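Local atomic coordinates of arylalkylamine N-Acetyltransferase like 5b (Aedes aegypti, PDB entry 4FD4), a protein that probably transfers acyl groups from coenzyme A thioesters such as acetyl-CoA to the amino group of arylalkylamines such as serotonin. Residues Glu32-Ser37 / Lys106-Leu111; Arg50-Phe55 / Val129-Val134; Ile81-Pro86 / Asp116-Tyr121; Lys125-His130 / Met152-Lys157; Gly165-Val170 / Leu179-Ile184. All blocks are in the same frame, centred on the assembly; numbering follows the deposited sequence.

How the contacts relate
Contacts 1, 2, 4 and 5 are largely buried, whereas contact 3 has two exposed residues and lies farthest from the centre of the chain. Contacts 2 and 4 share strand 126-134: helix 46-53 meets it through an aromatic cluster, and helix 143-158 through one serine over a tyrosine ring. Contact 5 joins the neighbouring strand 162-167 to the approach of strand 182-188 by a methionine and a phenylalanine. It reaches contact 4 where His128 NE2 lies 3.1 Å from Asp166 OD2. Contact 1 is purely aliphatic, bringing two helices together, while contact 3 sets a thiol against a proline turn and meets contact 4 at Ile81 and Ala126.

Contact 1 (Glu32-Ser37 / Lys106-Leu111); sequences EGITIS and KLLALL
Ile34 and Leu107 reach toward each other tip to tip, joining two helices of the GNAT acetyltransferase fold, 33-37 and 99-115, that are well separated along the chain. Leu107 is the first residue of 106-111 to touch. With its CG anti to the backbone N (chi1 170°), it carries CD2 outward to lie 4.0 Å from Ile34 CG2, and almost as near to Ile34 CD1. The isoleucine thus straddles the end of the leucine with two methyls; apolar branched side chains suit a buried contact that rests on shape and not on directed bonds. Leu108 follows. Its CB points along the flank of the contact, yet its CD2 branch comes back to 4.4 Å from Ile34 CD1, a lighter touch from a partly exposed residue. One turn on from Leu107, Leu111 again directs its CB at the short helix, though its CD1 stays 4.7 Å from Ile34 CD1. Leu107 and Leu111 also pack on Leu187 of strand 182-188, and Ile34 and Leu111 share Ile210 of strand 209-216, so the helices close over apolar side chains of the sheet. The short helix is fixed at its own start: Glu32 is the N-cap, and its carboxylate receives the amide of the very residue that makes the contact, Ile34 N to Glu32 OE2 at 2.9 Å, with an N-H...O angle of 164°.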
# COMPACT_ATOMS: atom_id res chain seq x y z
N GLU A 32 3.23 8.76 4.85
CA GLU A 32 2.00 7.96 4.73
C GLU A 32 0.92 8.41 5.71
O GLU A 32 1.14 8.45 6.92
CB GLU A 32 2.30 6.46 4.91
CG GLU A 32 1.07 5.57 5.14
CD GLU A 32 -0.03 5.75 4.10
OE1 GLU A 32 0.29 5.97 2.90
OE2 GLU A 32 -1.22 5.69 4.49
N GLY A 33 -0.24 8.77 5.17
CA GLY A 33 -1.33 9.30 5.98
C GLY A 33 -1.71 8.42 7.16
O GLY A 33 -1.86 8.90 8.28
N ILE A 34 -1.87 7.12 6.92
CA ILE A 34 -2.25 6.22 8.00
C ILE A 34 -1.23 6.26 9.16
O ILE A 34 -1.60 6.55 10.29
CB ILE A 34 -2.51 4.79 7.50
CG1 ILE A 34 -3.76 4.79 6.60
CG2 ILE A 34 -2.70 3.83 8.67
CD1 ILE A 34 -4.03 3.46 5.90
N THR A 35 0.04 5.99 8.87
CA THR A 35 1.06 5.93 9.92
C THR A 35 1.28 7.25 10.69
O THR A 35 1.39 7.22 11.92
CB THR A 35 2.39 5.28 9.40
OG1 THR A 35 3.52 5.76 10.13
CG2 THR A 35 2.57 5.57 7.94
N ILE A 36 1.29 8.40 10.01
CA ILE A 36 1.56 9.67 10.71
C ILE A 36 0.33 10.33 11.36
O ILE A 36 0.46 11.25 12.15
CB ILE A 36 2.29 10.72 9.83
CG1 ILE A 36 1.38 11.21 8.70
CG2 ILE A 36 3.60 10.15 9.29
CD1 ILE A 36 1.86 12.51 8.06
N SER A 37 -0.87 9.86 11.02
CA SER A 37 -2.07 10.41 11.65
C SER A 37 -2.39 9.70 12.97
O SER A 37 -3.31 10.11 13.70
CB SER A 37 -3.26 10.31 10.70
OG SER A 37 -3.78 8.99 10.68
N LYS A 106 -5.96 -3.89 11.79
CA LYS A 106 -7.42 -3.90 11.84
C LYS A 106 -8.05 -2.93 10.87
O LYS A 106 -9.05 -3.26 10.21
CB LYS A 106 -7.94 -3.61 13.25
CG LYS A 106 -7.63 -4.70 14.26
CD LYS A 106 -7.97 -4.17 15.64
CE LYS A 106 -7.59 -5.16 16.73
NZ LYS A 106 -8.05 -4.66 18.05
N LEU A 107 -7.50 -1.73 10.78
CA LEU A 107 -7.97 -0.77 9.77
C LEU A 107 -7.86 -1.29 8.32
O LEU A 107 -8.81 -1.18 7.53
CB LEU A 107 -7.23 0.56 9.90
CG LEU A 107 -7.44 1.57 8.77
CD1 LEU A 107 -8.91 2.00 8.65
CD2 LEU A 107 -6.55 2.78 9.02
N LEU A 108 -6.71 -1.85 7.98
CA LEU A 108 -6.47 -2.42 6.65
C LEU A 108 -7.44 -3.56 6.36
O LEU A 108 -7.98 -3.66 5.25
CB LEU A 108 -5.04 -2.96 6.56
CG LEU A 108 -3.92 -1.92 6.65
CD1 LEU A 108 -2.54 -2.60 6.58
CD2 LEU A 108 -4.08 -0.89 5.55
N ALA A 109 -7.63 -4.42 7.35
CA ALA A 109 -8.59 -5.50 7.27
C ALA A 109 -9.99 -4.95 6.97
O ALA A 109 -10.70 -5.49 6.13
CB ALA A 109 -8.59 -6.32 8.56
N LEU A 110 -10.38 -3.89 7.66
CA LEU A 110 -11.70 -3.28 7.43
C LEU A 110 -11.80 -2.78 5.99
O LEU A 110 -12.82 -2.98 5.31
CB LEU A 110 -11.94 -2.12 8.39
CG LEU A 110 -13.10 -1.17 8.09
CD1 LEU A 110 -14.44 -1.91 8.10
CD2 LEU A 110 -13.12 -0.03 9.09
N LEU A 111 -10.74 -2.11 5.53
CA LEU A 111 -10.72 -1.59 4.17
C LEU A 111 -10.94 -2.74 3.19
O LEU A 111 -11.76 -2.64 2.26
CB LEU A 111 -9.41 -0.86 3.89
CG LEU A 111 -9.24 0.47 4.62
CD1 LEU A 111 -7.77 0.85 4.68
CD2 LEU A 111 -10.07 1.57 3.96

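Contact 2 (Arg50-Phe55 / Val129-Val134); sequences RFSLSF and VHILAV
Phe51 turns its edge to a face of the His130 ring, an edge-to-face pair with centroids 5.3 Å apart and planes at 77°. Phe51 CZ does the touching, 4.0 Å from His130 CE1 and nearer the rim of the imidazole than its middle. The phenylalanine can come in this way because its CG stands anti to the backbone N (chi1 175°), swinging the ring out from the flank of helix 46-53 toward the strand. Phe55 meets the same imidazole differently: its plane is inclined by only 34° to that of His130, neither stacked nor edge-on, and its CZ lies 3.6 Å from His130 NE2. Phe55 also lays CE1 over a face of Phe51, so the three rings form one aromatic cluster. Beside it, Ile131 CD1 lies 3.5 Å from Ser52 OG; the small serine lets the isoleucine lie close to the helix, and Ser52 OG is hydrogen-bonded to Tyr29 OH. That His130 and Ile131 both turn toward the helix follows from a classic beta bulge, in which both face Ile77 of strand 71-81. A bulge in the corresponding strand is common in GNAT enzymes, next to the splay where acyl-CoA binds; the same role is likely here. The slightly positive C-H edge of Phe51 points at the pi cloud of the imidazole, a weak attraction that probably adds to dispersion.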
# COMPACT_ATOMS: atom_id res chain seq x y z
N ARG A 50 8.42 -5.15 8.92
CA ARG A 50 8.51 -6.56 8.59
C ARG A 50 7.43 -6.97 7.61
O ARG A 50 7.68 -7.76 6.68
CB ARG A 50 8.42 -7.43 9.85
CG ARG A 50 8.65 -8.91 9.57
CD ARG A 50 8.75 -9.73 10.85
NE ARG A 50 7.55 -9.60 11.66
CZ ARG A 50 7.49 -8.91 12.80
NH1 ARG A 50 8.58 -8.30 13.26
NH2 ARG A 50 6.34 -8.84 13.47
N PHE A 51 6.21 -6.47 7.82
CA PHE A 51 5.13 -6.76 6.89
C PHE A 51 5.51 -6.29 5.48
O PHE A 51 5.45 -7.06 4.53
CB PHE A 51 3.84 -6.06 7.31
CG PHE A 51 2.70 -6.23 6.31
CD1 PHE A 51 2.34 -5.19 5.47
CD2 PHE A 51 2.00 -7.42 6.23
CE1 PHE A 51 1.29 -5.34 4.55
CE2 PHE A 51 0.95 -7.58 5.32
CZ PHE A 51 0.60 -6.54 4.48
N SER A 52 5.91 -5.03 5.36
CA SER A 52 6.23 -4.50 4.04
C SER A 52 7.37 -5.25 3.35
O SER A 52 7.31 -5.53 2.15
CB SER A 52 6.51 -3.00 4.12
OG SER A 52 5.38 -2.33 4.64
N LEU A 53 8.42 -5.59 4.10
CA LEU A 53 9.57 -6.24 3.50
C LEU A 53 9.31 -7.72 3.19
O LEU A 53 10.00 -8.30 2.36
CB LEU A 53 10.80 -6.11 4.39
CG LEU A 53 11.39 -4.72 4.59
CD1 LEU A 53 12.57 -4.81 5.56
CD2 LEU A 53 11.86 -4.10 3.27
N SER A 54 8.33 -8.32 3.86
CA SER A 54 8.03 -9.72 3.58
C SER A 54 7.71 -9.92 2.09
O SER A 54 7.78 -11.04 1.59
CB SER A 54 6.87 -10.24 4.44
OG SER A 54 5.66 -9.60 4.08
N PHE A 55 7.40 -8.85 1.36
CA PHE A 55 7.05 -9.00 -0.05
C PHE A 55 8.23 -9.08 -1.02
O PHE A 55 8.08 -9.55 -2.15
CB PHE A 55 6.04 -7.94 -0.50
CG PHE A 55 4.73 -8.02 0.22
CD1 PHE A 55 4.46 -7.20 1.30
CD2 PHE A 55 3.78 -8.97 -0.16
CE1 PHE A 55 3.26 -7.29 1.99
CE2 PHE A 55 2.58 -9.08 0.52
CZ PHE A 55 2.31 -8.23 1.60
N VAL A 129 -2.08 -3.46 -4.39
CA VAL A 129 -0.99 -2.55 -4.13
C VAL A 129 -1.13 -2.01 -2.71
O VAL A 129 -2.09 -1.29 -2.40
CB VAL A 129 -0.95 -1.37 -5.13
CG1 VAL A 129 0.24 -0.46 -4.82
CG2 VAL A 129 -0.84 -1.88 -6.56
N HIS A 130 -0.18 -2.37 -1.85
CA HIS A 130 -0.14 -1.89 -0.47
C HIS A 130 0.57 -0.54 -0.38
O HIS A 130 0.18 0.33 0.40
CB HIS A 130 0.63 -2.86 0.43
CG HIS A 130 0.01 -4.23 0.55
ND1 HIS A 130 -1.18 -4.45 1.20
CD2 HIS A 130 0.44 -5.44 0.11
CE1 HIS A 130 -1.46 -5.75 1.16
NE2 HIS A 130 -0.50 -6.36 0.50
N ILE A 131 1.65 -0.39 -1.15
CA ILE A 131 2.48 0.82 -1.08
C ILE A 131 2.80 1.36 -2.49
O ILE A 131 3.12 0.60 -3.40
CB ILE A 131 3.82 0.54 -0.35
CG1 ILE A 131 3.58 0.20 1.12
CG2 ILE A 131 4.79 1.72 -0.48
CD1 ILE A 131 4.83 -0.28 1.86
N LEU A 132 2.70 2.67 -2.67
CA LEU A 132 3.17 3.33 -3.89
C LEU A 132 3.79 4.65 -3.44
O LEU A 132 3.07 5.52 -2.96
CB LEU A 132 1.99 3.60 -4.83
CG LEU A 132 2.22 4.38 -6.14
CD1 LEU A 132 3.18 3.64 -7.05
CD2 LEU A 132 0.90 4.62 -6.86
N ALA A 133 5.10 4.77 -3.57
CA ALA A 133 5.80 5.96 -3.06
C ALA A 133 6.89 6.43 -4.02
O ALA A 133 7.71 5.65 -4.51
CB ALA A 133 6.38 5.69 -1.68
N VAL A 134 6.89 7.74 -4.27
CA VAL A 134 7.83 8.34 -5.21
C VAL A 134 8.54 9.47 -4.49
O VAL A 134 7.91 10.26 -3.78
CB VAL A 134 7.08 8.88 -6.44
CG1 VAL A 134 8.01 9.70 -7.33
CG2 VAL A 134 6.45 7.74 -7.23

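Contact 3 (Ile81-Pro86 / Asp116-Tyr121); sequences IQPGDP and DVCGRY
Cys118 lays its CB and sulfur against the ring of Pro83, with SG 3.8 Å from Pro83 CD. Its SG, anti to the carbonyl carbon (chi1 -65°), leans over the chain where strand 71-81 ends, coming to 4.0 Å from Gln82 CA and 3.9 Å from Ile81 O. A cysteine is compact enough for this close approach of helix 117-121 to the backbone at Ile81 and Gln82, and the rigid proline offers CD and CG as an apolar surface. Ile81 also turns its CB toward the helix. The chain then reverses in a type II beta turn from Gln82 to Asp85. Pro83 suits the second position with its restrained phi, and Gly84 takes the positive phi of the third. Asp85 ties the turn together, its OD1 taking Gln82 N at 2.9 Å from above the carboxylate plane, just as helix 85-95 begins. Across the contact Asp116 is the N-cap of helix 117-121, its OD2 receiving Gly119 N in a weak bond. The whole forms an outer corner of the GNAT fold, and the same Cys118 sulfur packs on Lys125 at the approach to strand 126-134. Since the segments meet by van der Waals touch alone, the contact depends on fit of shape, while polar bonds within each segment help to hold the shapes.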
# COMPACT_ATOMS: atom_id res chain seq x y z
N ILE A 81 -4.42 -10.80 -2.47
CA ILE A 81 -5.42 -10.84 -1.40
C ILE A 81 -6.47 -11.85 -1.82
O ILE A 81 -6.66 -12.12 -3.01
CB ILE A 81 -6.08 -9.47 -1.14
CG1 ILE A 81 -6.68 -8.93 -2.44
CG2 ILE A 81 -5.06 -8.49 -0.56
CD1 ILE A 81 -7.44 -7.62 -2.25
N GLN A 82 -7.16 -12.42 -0.84
CA GLN A 82 -8.18 -13.41 -1.14
C GLN A 82 -9.15 -13.55 0.02
O GLN A 82 -8.86 -13.14 1.14
CB GLN A 82 -7.52 -14.75 -1.46
CG GLN A 82 -6.91 -15.44 -0.26
CD GLN A 82 -6.29 -16.77 -0.64
OE1 GLN A 82 -5.54 -16.87 -1.62
NE2 GLN A 82 -6.59 -17.81 0.14
N PRO A 83 -10.34 -14.12 -0.26
CA PRO A 83 -11.31 -14.30 0.82
C PRO A 83 -10.63 -14.97 2.01
O PRO A 83 -9.82 -15.88 1.81
CB PRO A 83 -12.38 -15.21 0.20
CG PRO A 83 -12.34 -14.87 -1.26
CD PRO A 83 -10.86 -14.60 -1.55
N GLY A 84 -10.94 -14.51 3.22
CA GLY A 84 -10.33 -15.05 4.42
C GLY A 84 -9.27 -14.12 5.01
O GLY A 84 -8.99 -14.17 6.21
N ASP A 85 -8.69 -13.27 4.16
CA ASP A 85 -7.56 -12.46 4.58
C ASP A 85 -7.89 -11.49 5.72
O ASP A 85 -7.15 -11.42 6.68
CB ASP A 85 -6.91 -11.73 3.39
CG ASP A 85 -6.05 -12.65 2.55
OD1 ASP A 85 -5.52 -12.19 1.51
OD2 ASP A 85 -5.89 -13.84 2.91
N PRO A 86 -9.01 -10.77 5.62
CA PRO A 86 -9.37 -9.90 6.75
C PRO A 86 -9.38 -10.59 8.12
O PRO A 86 -8.83 -10.05 9.09
CB PRO A 86 -10.77 -9.40 6.37
CG PRO A 86 -10.73 -9.38 4.87
CD PRO A 86 -9.92 -10.58 4.47
N ASP A 116 -14.23 -5.78 -0.60
CA ASP A 116 -14.67 -7.10 -1.05
C ASP A 116 -14.42 -7.30 -2.55
O ASP A 116 -15.30 -7.75 -3.27
CB ASP A 116 -16.16 -7.28 -0.76
CG ASP A 116 -16.62 -8.71 -0.99
OD1 ASP A 116 -17.84 -8.91 -1.23
OD2 ASP A 116 -15.77 -9.63 -0.96
N VAL A 117 -13.21 -6.97 -3.02
CA VAL A 117 -12.91 -7.07 -4.45
C VAL A 117 -13.24 -8.45 -5.05
O VAL A 117 -13.92 -8.55 -6.08
CB VAL A 117 -11.44 -6.72 -4.74
CG1 VAL A 117 -11.10 -7.02 -6.20
CG2 VAL A 117 -11.18 -5.26 -4.41
N CYS A 118 -12.78 -9.50 -4.38
CA CYS A 118 -12.97 -10.85 -4.89
C CYS A 118 -14.45 -11.22 -5.05
O CYS A 118 -14.85 -11.85 -6.04
CB CYS A 118 -12.25 -11.86 -4.00
SG CYS A 118 -10.43 -11.68 -3.99
N GLY A 119 -15.26 -10.81 -4.08
CA GLY A 119 -16.68 -11.11 -4.10
C GLY A 119 -17.42 -10.29 -5.14
O GLY A 119 -18.30 -10.80 -5.84
N ARG A 120 -17.07 -9.01 -5.22
CA ARG A 120 -17.72 -8.12 -6.16
C ARG A 120 -17.44 -8.50 -7.61
O ARG A 120 -18.31 -8.35 -8.47
CB ARG A 120 -17.31 -6.67 -5.92
CG ARG A 120 -17.98 -6.08 -4.69
CD ARG A 120 -17.73 -4.60 -4.59
NE ARG A 120 -18.16 -4.09 -3.30
CZ ARG A 120 -17.96 -2.84 -2.89
NH1 ARG A 120 -17.32 -1.98 -3.68
NH2 ARG A 120 -18.39 -2.46 -1.69
N TYR A 121 -16.24 -8.99 -7.89
CA TYR A 121 -15.89 -9.24 -9.29
C TYR A 121 -15.85 -10.71 -9.70
O TYR A 121 -15.66 -11.04 -10.89
CB TYR A 121 -14.59 -8.53 -9.65
CG TYR A 121 -14.70 -7.03 -9.51
CD1 TYR A 121 -14.52 -6.41 -8.28
CD2 TYR A 121 -15.02 -6.24 -10.60
CE1 TYR A 121 -14.64 -5.03 -8.14
CE2 TYR A 121 -15.14 -4.86 -10.48
CZ TYR A 121 -14.95 -4.27 -9.25
OH TYR A 121 -15.07 -2.90 -9.14

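Contact 4 (Lys125-His130 / Met152-Lys157); sequences KAYHVH and MDLSKK
Ser155 CB sits over one face of the Tyr127 ring, close enough to be the tight heart of this contact: it lies 3.3 Å from Tyr127 CD1 and 3.5 Å from the ring centroid, 22° off the normal. This is a CH-pi contact, and a small residue suits it, because the helix runs close to the strand here, with Tyr127 CA and Ser155 CA 6.5 Å apart. The serine hydroxyl occupies the crowded position between backbone N and carbonyl carbon (chi1 55°), which keeps OG within reach of the carbonyls of Met152 and Gln151 one turn back. A polar atom is thereby satisfied inside its own helix while its methylene faces the tyrosine. Strand 126-134 and helix 143-158 are the first two elements of a beta-alpha-beta unit completed by strand 162-167, whose Ile163 touches both Tyr127 and Ser155 and so closes the layer between sheet and helix. Between the two segments the touch is lighter at the phenol end. There the partly exposed Leu154 crosses at a slant, its CD2 4.0 Å from Tyr127 OH, and the hydroxyl finds its polar partner in Gln151 OE1. Farther round the helix Asp153, Lys156 and Lys157 turn their charged ends to the solvent side, Asp153 OD1 bonding Gln149 NE2.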
# COMPACT_ATOMS: atom_id res chain seq x y z
N LYS A 125 -8.80 -14.57 -6.26
CA LYS A 125 -7.77 -13.71 -5.67
C LYS A 125 -7.60 -12.45 -6.51
O LYS A 125 -8.04 -12.37 -7.66
CB LYS A 125 -6.43 -14.46 -5.54
CG LYS A 125 -5.82 -14.89 -6.86
CD LYS A 125 -4.40 -15.46 -6.67
CE LYS A 125 -4.31 -16.35 -5.43
NZ LYS A 125 -3.39 -17.52 -5.59
N ALA A 126 -6.97 -11.44 -5.92
CA ALA A 126 -6.73 -10.18 -6.62
C ALA A 126 -5.33 -9.72 -6.25
O ALA A 126 -4.75 -10.22 -5.28
CB ALA A 126 -7.76 -9.15 -6.20
N TYR A 127 -4.78 -8.77 -7.00
CA TYR A 127 -3.45 -8.24 -6.71
C TYR A 127 -3.62 -6.87 -6.08
O TYR A 127 -4.19 -5.96 -6.69
CB TYR A 127 -2.66 -8.12 -8.01
CG TYR A 127 -1.17 -7.86 -7.91
CD1 TYR A 127 -0.64 -6.62 -8.22
CD2 TYR A 127 -0.28 -8.89 -7.59
CE1 TYR A 127 0.74 -6.38 -8.17
CE2 TYR A 127 1.10 -8.66 -7.54
CZ TYR A 127 1.60 -7.42 -7.83
OH TYR A 127 2.97 -7.21 -7.78
N HIS A 128 -3.10 -6.71 -4.87
CA HIS A 128 -3.36 -5.51 -4.10
C HIS A 128 -2.10 -4.68 -3.87
O HIS A 128 -1.15 -5.16 -3.25
CB HIS A 128 -3.98 -5.88 -2.76
CG HIS A 128 -4.49 -4.71 -1.98
ND1 HIS A 128 -5.63 -4.03 -2.33
CD2 HIS A 128 -4.01 -4.11 -0.87
CE1 HIS A 128 -5.84 -3.05 -1.47
NE2 HIS A 128 -4.86 -3.07 -0.57
N VAL A 129 -2.08 -3.46 -4.39
CA VAL A 129 -0.99 -2.55 -4.13
C VAL A 129 -1.13 -2.01 -2.71
O VAL A 129 -2.09 -1.29 -2.40
CB VAL A 129 -0.95 -1.37 -5.13
CG1 VAL A 129 0.24 -0.46 -4.82
CG2 VAL A 129 -0.84 -1.88 -6.56
N HIS A 130 -0.18 -2.37 -1.85
CA HIS A 130 -0.14 -1.89 -0.47
C HIS A 130 0.57 -0.54 -0.38
O HIS A 130 0.18 0.33 0.40
CB HIS A 130 0.63 -2.86 0.43
CG HIS A 130 0.01 -4.23 0.55
ND1 HIS A 130 -1.18 -4.45 1.20
CD2 HIS A 130 0.44 -5.44 0.11
CE1 HIS A 130 -1.46 -5.75 1.16
NE2 HIS A 130 -0.50 -6.36 0.50
N MET A 152 0.59 -3.15 -12.62
CA MET A 152 -0.49 -3.69 -13.44
C MET A 152 0.01 -4.73 -14.45
O MET A 152 -0.55 -5.81 -14.57
CB MET A 152 -1.22 -2.57 -14.18
CG MET A 152 -2.14 -1.72 -13.31
SD MET A 152 -2.70 -0.23 -14.18
CE MET A 152 -4.02 0.30 -13.09
N ASP A 153 1.06 -4.37 -15.19
CA ASP A 153 1.62 -5.25 -16.22
C ASP A 153 2.12 -6.55 -15.62
O ASP A 153 1.90 -7.64 -16.17
CB ASP A 153 2.78 -4.53 -16.93
CG ASP A 153 2.31 -3.32 -17.72
OD1 ASP A 153 1.10 -3.22 -17.97
OD2 ASP A 153 3.16 -2.48 -18.09
N LEU A 154 2.79 -6.43 -14.48
CA LEU A 154 3.37 -7.57 -13.80
C LEU A 154 2.29 -8.51 -13.27
O LEU A 154 2.35 -9.73 -13.49
CB LEU A 154 4.25 -7.07 -12.64
CG LEU A 154 4.99 -8.16 -11.86
CD1 LEU A 154 5.99 -8.88 -12.77
CD2 LEU A 154 5.71 -7.55 -10.66
N SER A 155 1.30 -7.94 -12.58
CA SER A 155 0.23 -8.77 -12.04
C SER A 155 -0.47 -9.47 -13.19
O SER A 155 -0.79 -10.66 -13.10
CB SER A 155 -0.74 -7.95 -11.19
OG SER A 155 -1.27 -6.86 -11.93
N LYS A 156 -0.67 -8.75 -14.29
CA LYS A 156 -1.28 -9.37 -15.48
C LYS A 156 -0.47 -10.60 -15.91
O LYS A 156 -1.01 -11.71 -15.98
CB LYS A 156 -1.36 -8.36 -16.63
CG LYS A 156 -2.08 -8.88 -17.88
CD LYS A 156 -2.68 -7.71 -18.65
CE LYS A 156 -3.35 -8.18 -19.95
NZ LYS A 156 -2.35 -8.48 -21.01
N LYS A 157 0.82 -10.41 -16.15
CA LYS A 157 1.66 -11.53 -16.57
C LYS A 157 1.63 -12.69 -15.58
O LYS A 157 1.77 -13.85 -15.98
CB LYS A 157 3.12 -11.11 -16.80
CG LYS A 157 3.32 -10.13 -17.93
CD LYS A 157 4.81 -9.98 -18.26
CE LYS A 157 5.42 -11.32 -18.64
NZ LYS A 157 6.82 -11.20 -19.13

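Contact 5 (Gly165-Val170 / Leu179-Ile184); sequences GDFTSV and LGMECI
A Met-aromatic contact between Met181 and Phe167 joins strand 162-167 to the loop leading into strand 182-188; strand 209-216 lies between those two strands in the sheet. The methyl carries it: Met181 CE lies at the edge of the ring, near its plane, 4.2 Å from Phe167 CE2. The sulfur is set obliquely to the ring, Met181 SD standing 5.2 Å from the ring centroid and 66° off its normal. The long, flexible methionine reaches across from the loop, and its bend at the last torsion (chi3 77°) folds the methyl back to meet the strand, where CE is also 4.1 Å from Gly165 N. Glycine is well placed there: Gly165, with no side chain, lets the Phe167 ring lie close by. This is the far half of the GNAT sheet, in which helix 170-178 connects the two segments and covers the same side chains: Ala176 touches both Phe167 and Met181. That helix ends in a Schellman motif, Gly180 taking the positive phi of its C-prime residue as Met181 N bonds back to Ala176 O, and the chain is thereby turned to bring Met181 to the edge of the ring. Met181 also packs on Met152 of helix 143-158.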
# COMPACT_ATOMS: atom_id res chain seq x y z
N GLY A 165 -6.06 -1.29 -4.84
CA GLY A 165 -5.20 -0.57 -3.92
C GLY A 165 -5.96 0.32 -2.96
O GLY A 165 -7.10 0.73 -3.24
N ASP A 166 -5.34 0.61 -1.82
CA ASP A 166 -5.86 1.58 -0.88
C ASP A 166 -5.04 2.86 -1.07
O ASP A 166 -3.88 2.93 -0.69
CB ASP A 166 -5.73 1.07 0.56
CG ASP A 166 -6.50 -0.22 0.79
OD1 ASP A 166 -7.62 -0.36 0.25
OD2 ASP A 166 -5.97 -1.11 1.50
N PHE A 167 -5.67 3.85 -1.69
CA PHE A 167 -4.99 5.08 -2.05
C PHE A 167 -5.35 6.21 -1.11
O PHE A 167 -6.51 6.62 -1.01
CB PHE A 167 -5.28 5.43 -3.51
CG PHE A 167 -4.85 4.36 -4.47
CD1 PHE A 167 -3.51 4.19 -4.76
CD2 PHE A 167 -5.77 3.50 -5.05
CE1 PHE A 167 -3.09 3.19 -5.62
CE2 PHE A 167 -5.36 2.50 -5.92
CZ PHE A 167 -4.02 2.35 -6.20
N THR A 168 -4.35 6.65 -0.38
CA THR A 168 -4.50 7.56 0.72
C THR A 168 -4.29 9.00 0.34
O THR A 168 -4.57 9.85 1.10
CB THR A 168 -3.54 7.21 1.87
OG1 THR A 168 -3.60 5.82 2.16
CG2 THR A 168 -3.94 7.94 3.11
N SER A 169 -3.80 9.28 -0.85
CA SER A 169 -3.58 10.65 -1.28
C SER A 169 -4.32 11.03 -2.54
O SER A 169 -4.85 10.21 -3.26
CB SER A 169 -2.13 10.95 -1.44
OG SER A 169 -1.54 10.18 -2.44
N VAL A 170 -4.37 12.32 -2.79
CA VAL A 170 -5.16 12.77 -3.87
C VAL A 170 -4.46 12.37 -5.16
O VAL A 170 -5.08 11.91 -6.08
CB VAL A 170 -5.41 14.27 -3.82
CG1 VAL A 170 -4.12 15.00 -3.65
CG2 VAL A 170 -6.07 14.71 -5.06
N LEU A 179 -5.50 5.26 -14.77
CA LEU A 179 -5.09 3.98 -15.33
C LEU A 179 -6.22 2.96 -15.32
O LEU A 179 -5.98 1.75 -15.38
CB LEU A 179 -3.84 3.43 -14.62
CG LEU A 179 -2.48 4.10 -14.90
CD1 LEU A 179 -2.40 5.48 -14.27
CD2 LEU A 179 -1.33 3.23 -14.38
N GLY A 180 -7.46 3.46 -15.23
CA GLY A 180 -8.63 2.64 -15.45
C GLY A 180 -9.20 1.94 -14.23
O GLY A 180 -10.02 1.03 -14.36
N MET A 181 -8.76 2.36 -13.05
CA MET A 181 -9.28 1.79 -11.81
C MET A 181 -10.51 2.56 -11.33
O MET A 181 -10.52 3.79 -11.33
CB MET A 181 -8.18 1.79 -10.73
CG MET A 181 -6.90 1.08 -11.16
SD MET A 181 -5.67 0.97 -9.84
CE MET A 181 -6.35 -0.35 -8.83
N GLU A 182 -11.55 1.83 -10.94
CA GLU A 182 -12.76 2.44 -10.40
C GLU A 182 -12.67 2.40 -8.87
O GLU A 182 -12.44 1.33 -8.30
CB GLU A 182 -14.00 1.65 -10.88
CG GLU A 182 -15.35 2.13 -10.31
CD GLU A 182 -16.49 1.13 -10.57
OE1 GLU A 182 -16.22 0.04 -11.12
OE2 GLU A 182 -17.66 1.43 -10.21
N CYS A 183 -12.82 3.55 -8.22
CA CYS A 183 -12.93 3.58 -6.76
C CYS A 183 -14.29 3.04 -6.33
O CYS A 183 -15.32 3.62 -6.67
CB CYS A 183 -12.76 4.98 -6.20
SG CYS A 183 -13.45 5.16 -4.51
N ILE A 184 -14.28 1.94 -5.59
CA ILE A 184 -15.51 1.23 -5.25
C ILE A 184 -15.91 1.40 -3.78
O ILE A 184 -17.04 1.10 -3.40
CB ILE A 184 -15.39 -0.26 -5.53
CG1 ILE A 184 -14.12 -0.81 -4.88
CG2 ILE A 184 -15.40 -0.53 -7.04
CD1 ILE A 184 -13.93 -2.29 -5.08